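Local coordinates for T cell receptor gamma chain (Monodelphis domestica, PDB 7L15), which pairs with a T cell receptor mu chain to form the marsupial gamma mu T cell receptor, which probably recognises antigen through its variable domains, at residues B[31-41]-B[90-101]. Residues are numbered along the deposited sequence; the frame is centred on the assembly and turned at random.
Sequences VSDYVHWYRSQ and SDSGVYHCASWD
His-36, Tyr-38 and Ser-40 pair through their backbones with Ala-98, His-96 and Val-94, illustrating how the C and F strands of an immunoglobulin V domain are joined. Each pair exchanges two N-H···O=C bonds, six in all, and the antiparallel register places Trp-37 against Cys-97 and Arg-39 against Tyr-95 at the intervening non-hydrogen-bonded positions.

Two CH-pi contacts lie on the face bearing those two pairs. Cys-97 CB sits 3.8 Å from the centroid of the Trp-37 six-membered ring, almost on its normal, while Cys-97 SG, more distant above the ring, is disulfide-bonded to Cys-25: the tryptophan and disulfide characteristic of the immunoglobulin core. Farther along, Arg-39 CG, anti to its own N (chi1 175°), lies over the Tyr-95 ring, 4.1 Å from its centroid. The arginine chain then bends at chi3, and NH1 makes a weak hydrogen bond (3.4 Å) to Tyr-95 OH at the guanidinium edge.

Polar contacts close the Asp-91 end. Tyr-95 OH donates to Asp-91 O (2.5 Å) in the carbonyl plane, on a lone pair, the bond of a tyrosine corner, reaching back four residues to the turn before the strand. Gln-41 NE2 bridges two carbonyls, Ser-90 O at 2.8 Å and Ser-92 O at 2.9 Å, gripping the turn into the F strand.

At the opposite end of the pairing, beyond Ala-98, the Trp-100 five-membered ring meets the His-36 imidazole obliquely, the planes at 89°, with Trp-100 CD1 3.4 Å from His-36 NE2; His-36 ND1 is hydrogen-bonded to Arg-48 NH1.

Within the sheet, strand 47-53 flanks strand 34-40 and strand 104-116 flanks strand 93-101. Leu-82 and Cys-80 of strand 79-84 pack against Trp-37 from the facing sheet, whereas Tyr-38, His-96 and Trp-100 meet the T cell receptor mu chain, Trp-100 NE1 bonding to its Asp-116 O.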
loop_
_atom_site.group_PDB
_atom_site.type_symbol
_atom_site.label_atom_id
_atom_site.label_comp_id
_atom_site.label_asym_id
_atom_site.label_seq_id
_atom_site.Cartn_x
_atom_site.Cartn_y
_atom_site.Cartn_z
ATOM N N VAL B 31 22.483 -6.825 -8.185
ATOM C CA VAL B 31 23.267 -6.156 -9.211
ATOM C C VAL B 31 24.242 -5.149 -8.624
ATOM O O VAL B 31 24.900 -4.428 -9.380
ATOM C CB VAL B 31 22.344 -5.474 -10.244
ATOM C CG1 VAL B 31 23.055 -5.260 -11.580
ATOM C CG2 VAL B 31 21.079 -6.286 -10.442
ATOM N N SER B 32 24.346 -5.067 -7.297
ATOM C CA SER B 32 25.146 -4.033 -6.662
ATOM C C SER B 32 25.713 -4.562 -5.356
ATOM O O SER B 32 25.176 -5.494 -4.750
ATOM C CB SER B 32 24.323 -2.757 -6.397
ATOM O OG SER B 32 25.152 -1.717 -5.903
ATOM N N ASP B 33 26.793 -3.930 -4.910
ATOM C CA ASP B 33 27.423 -4.307 -3.655
ATOM C C ASP B 33 26.834 -3.587 -2.445
ATOM O O ASP B 33 27.098 -3.995 -1.304
ATOM C CB ASP B 33 28.925 -4.042 -3.731
ATOM C CG ASP B 33 29.677 -4.656 -2.577
ATOM O OD1 ASP B 33 29.398 -5.826 -2.247
ATOM O OD2 ASP B 33 30.547 -3.974 -2.008
ATOM N N TYR B 34 26.046 -2.537 -2.650
ATOM C CA TYR B 34 25.567 -1.704 -1.554
ATOM C C TYR B 34 24.076 -1.916 -1.326
ATOM O O TYR B 34 23.287 -1.963 -2.280
ATOM C CB TYR B 34 25.886 -0.231 -1.821
ATOM C CG TYR B 34 27.371 -0.027 -1.927
ATOM C CD1 TYR B 34 28.139 0.215 -0.798
ATOM C CD2 TYR B 34 28.019 -0.158 -3.146
ATOM C CE1 TYR B 34 29.516 0.364 -0.886
ATOM C CE2 TYR B 34 29.397 -0.016 -3.248
ATOM C CZ TYR B 34 30.137 0.250 -2.117
ATOM O OH TYR B 34 31.497 0.399 -2.214
ATOM N N VAL B 35 23.711 -2.085 -0.059
ATOM C CA VAL B 35 22.327 -2.147 0.381
ATOM C C VAL B 35 22.046 -0.871 1.156
ATOM O O VAL B 35 22.772 -0.548 2.108
ATOM C CB VAL B 35 22.071 -3.392 1.241
ATOM C CG1 VAL B 35 20.622 -3.432 1.697
ATOM C CG2 VAL B 35 22.423 -4.650 0.453
ATOM N N HIS B 36 21.010 -0.137 0.741
ATOM C CA HIS B 36 20.663 1.160 1.312
ATOM C C HIS B 36 19.410 1.033 2.163
ATOM O O HIS B 36 18.500 0.283 1.818
ATOM C CB HIS B 36 20.427 2.198 0.212
ATOM C CG HIS B 36 21.542 2.291 -0.781
ATOM N ND1 HIS B 36 22.429 3.348 -0.805
ATOM C CD2 HIS B 36 21.912 1.464 -1.790
ATOM C CE1 HIS B 36 23.298 3.169 -1.785
ATOM N NE2 HIS B 36 23.005 2.033 -2.399
ATOM N N TRP B 37 19.360 1.775 3.270
ATOM C CA TRP B 37 18.232 1.737 4.202
ATOM C C TRP B 37 17.642 3.130 4.326
ATOM O O TRP B 37 18.292 4.032 4.859
ATOM C CB TRP B 37 18.650 1.211 5.575
ATOM C CG TRP B 37 18.768 -0.283 5.610
ATOM C CD1 TRP B 37 19.904 -1.016 5.479
ATOM C CD2 TRP B 37 17.700 -1.224 5.762
ATOM N NE1 TRP B 37 19.616 -2.360 5.553
ATOM C CE2 TRP B 37 18.268 -2.511 5.728
ATOM C CE3 TRP B 37 16.327 -1.103 5.946
ATOM C CZ2 TRP B 37 17.508 -3.667 5.858
ATOM C CZ3 TRP B 37 15.568 -2.262 6.065
ATOM C CH2 TRP B 37 16.162 -3.522 6.025
ATOM N N TYR B 38 16.411 3.294 3.838
ATOM C CA TYR B 38 15.677 4.549 3.881
ATOM C C TYR B 38 14.564 4.452 4.917
ATOM O O TYR B 38 14.075 3.363 5.232
ATOM C CB TYR B 38 15.059 4.886 2.504
ATOM C CG TYR B 38 16.076 5.348 1.452
ATOM C CD1 TYR B 38 16.873 4.439 0.777
ATOM C CD2 TYR B 38 16.203 6.689 1.133
ATOM C CE1 TYR B 38 17.793 4.854 -0.180
ATOM C CE2 TYR B 38 17.108 7.115 0.178
ATOM C CZ TYR B 38 17.904 6.200 -0.470
ATOM O OH TYR B 38 18.802 6.636 -1.420
ATOM N N ARG B 39 14.174 5.601 5.456
ATOM C CA ARG B 39 13.081 5.683 6.405
ATOM C C ARG B 39 12.070 6.701 5.920
ATOM O O ARG B 39 12.432 7.778 5.438
ATOM C CB ARG B 39 13.549 6.067 7.809
ATOM C CG ARG B 39 12.384 6.274 8.786
ATOM C CD ARG B 39 12.862 6.443 10.219
ATOM N NE ARG B 39 13.704 7.623 10.355
ATOM C CZ ARG B 39 14.382 7.939 11.448
ATOM N NH1 ARG B 39 14.324 7.162 12.526
ATOM N NH2 ARG B 39 15.100 9.047 11.460
ATOM N N SER B 40 10.801 6.372 6.104
ATOM C CA SER B 40 9.698 7.236 5.744
ATOM C C SER B 40 8.828 7.481 6.970
ATOM O O SER B 40 8.380 6.527 7.613
ATOM C CB SER B 40 8.888 6.590 4.632
ATOM O OG SER B 40 7.669 7.249 4.476
ATOM N N GLN B 41 8.553 8.760 7.270
ATOM C CA GLN B 41 7.656 9.118 8.362
ATOM C C GLN B 41 6.656 10.137 7.848
ATOM O O GLN B 41 6.996 11.000 7.034
ATOM C CB GLN B 41 8.418 9.682 9.603
ATOM C CG GLN B 41 9.447 8.721 10.240
ATOM C CD GLN B 41 10.288 9.366 11.355
ATOM O OE1 GLN B 41 10.772 10.506 11.233
ATOM N NE2 GLN B 41 10.448 8.639 12.450
ATOM N N SER B 90 9.708 8.317 18.519
ATOM C CA SER B 90 10.091 9.093 17.354
ATOM C C SER B 90 10.771 8.256 16.274
ATOM O O SER B 90 11.045 8.787 15.191
ATOM C CB SER B 90 11.008 10.229 17.794
ATOM O OG SER B 90 12.196 9.701 18.369
ATOM N N ASP B 91 11.068 6.981 16.540
ATOM C CA ASP B 91 11.634 6.087 15.536
ATOM C C ASP B 91 10.584 5.396 14.672
ATOM O O ASP B 91 10.962 4.790 13.665
ATOM C CB ASP B 91 12.495 5.011 16.199
ATOM C CG ASP B 91 13.661 5.590 16.944
ATOM O OD1 ASP B 91 14.232 6.584 16.448
ATOM O OD2 ASP B 91 13.989 5.076 18.033
ATOM N N SER B 92 9.300 5.433 15.056
ATOM C CA SER B 92 8.265 4.780 14.266
ATOM C C SER B 92 8.261 5.307 12.835
ATOM O O SER B 92 8.444 6.503 12.595
ATOM C CB SER B 92 6.882 5.017 14.898
ATOM O OG SER B 92 6.897 4.631 16.252
ATOM N N GLY B 93 8.024 4.410 11.890
ATOM C CA GLY B 93 7.882 4.770 10.494
ATOM C C GLY B 93 8.113 3.536 9.642
ATOM O O GLY B 93 8.259 2.428 10.156
ATOM N N VAL B 94 8.142 3.744 8.329
ATOM C CA VAL B 94 8.369 2.647 7.393
ATOM C C VAL B 94 9.819 2.665 6.933
ATOM O O VAL B 94 10.323 3.695 6.455
ATOM C CB VAL B 94 7.404 2.717 6.201
ATOM C CG1 VAL B 94 7.537 1.460 5.326
ATOM C CG2 VAL B 94 5.983 2.866 6.700
ATOM N N TYR B 95 10.486 1.522 7.070
ATOM C CA TYR B 95 11.893 1.363 6.729
ATOM C C TYR B 95 12.006 0.506 5.474
ATOM O O TYR B 95 11.549 -0.644 5.455
ATOM C CB TYR B 95 12.655 0.725 7.885
ATOM C CG TYR B 95 12.777 1.608 9.105
ATOM C CD1 TYR B 95 11.656 1.982 9.829
ATOM C CD2 TYR B 95 14.023 2.065 9.540
ATOM C CE1 TYR B 95 11.755 2.785 10.939
ATOM C CE2 TYR B 95 14.127 2.887 10.653
ATOM C CZ TYR B 95 12.979 3.244 11.345
ATOM O OH TYR B 95 13.032 4.051 12.468
ATOM N N HIS B 96 12.615 1.062 4.435
ATOM C CA HIS B 96 12.779 0.389 3.157
ATOM C C HIS B 96 14.254 0.118 2.923
ATOM O O HIS B 96 15.082 1.023 3.066
ATOM C CB HIS B 96 12.262 1.246 2.004
ATOM C CG HIS B 96 10.810 1.603 2.095
ATOM N ND1 HIS B 96 9.831 0.888 1.446
ATOM C CD2 HIS B 96 10.177 2.626 2.714
ATOM C CE1 HIS B 96 8.656 1.443 1.677
ATOM N NE2 HIS B 96 8.837 2.492 2.456
ATOM N N CYS B 97 14.583 -1.103 2.532
ATOM C CA CYS B 97 15.894 -1.314 1.944
ATOM C C CYS B 97 15.828 -1.021 0.452
ATOM O O CYS B 97 14.769 -1.086 -0.166
ATOM C CB CYS B 97 16.398 -2.736 2.187
ATOM S SG CYS B 97 15.352 -4.048 1.566
ATOM N N ALA B 98 16.971 -0.662 -0.121
ATOM C CA ALA B 98 16.995 -0.265 -1.517
ATOM C C ALA B 98 18.310 -0.695 -2.141
ATOM O O ALA B 98 19.297 -0.951 -1.440
ATOM C CB ALA B 98 16.805 1.242 -1.671
ATOM N N SER B 99 18.320 -0.754 -3.474
ATOM C CA SER B 99 19.549 -1.038 -4.202
ATOM C C SER B 99 19.567 -0.298 -5.531
ATOM O O SER B 99 18.561 -0.260 -6.246
ATOM C CB SER B 99 19.721 -2.541 -4.456
ATOM O OG SER B 99 21.004 -2.789 -4.994
ATOM N N TRP B 100 20.722 0.274 -5.859
ATOM C CA TRP B 100 20.943 0.825 -7.187
ATOM C C TRP B 100 20.939 -0.287 -8.224
ATOM O O TRP B 100 21.508 -1.360 -8.005
ATOM C CB TRP B 100 22.278 1.566 -7.247
ATOM C CG TRP B 100 22.256 2.931 -6.638
ATOM C CD1 TRP B 100 22.937 3.342 -5.533
ATOM C CD2 TRP B 100 21.511 4.072 -7.100
ATOM N NE1 TRP B 100 22.663 4.669 -5.275
ATOM C CE2 TRP B 100 21.794 5.138 -6.225
ATOM C CE3 TRP B 100 20.633 4.290 -8.168
ATOM C CZ2 TRP B 100 21.232 6.402 -6.379
ATOM C CZ3 TRP B 100 20.078 5.548 -8.324
ATOM C CH2 TRP B 100 20.381 6.589 -7.433
ATOM N N ASP B 101 20.282 -0.020 -9.370
ATOM C CA ASP B 101 20.332 -0.880 -10.565
ATOM C C ASP B 101 20.482 0.052 -11.775
ATOM O O ASP B 101 19.517 0.355 -12.486
ATOM C CB ASP B 101 19.095 -1.776 -10.681
ATOM C CG ASP B 101 19.182 -2.760 -11.844
ATOM O OD1 ASP B 101 20.147 -2.679 -12.635
ATOM O OD2 ASP B 101 18.284 -3.624 -11.964
#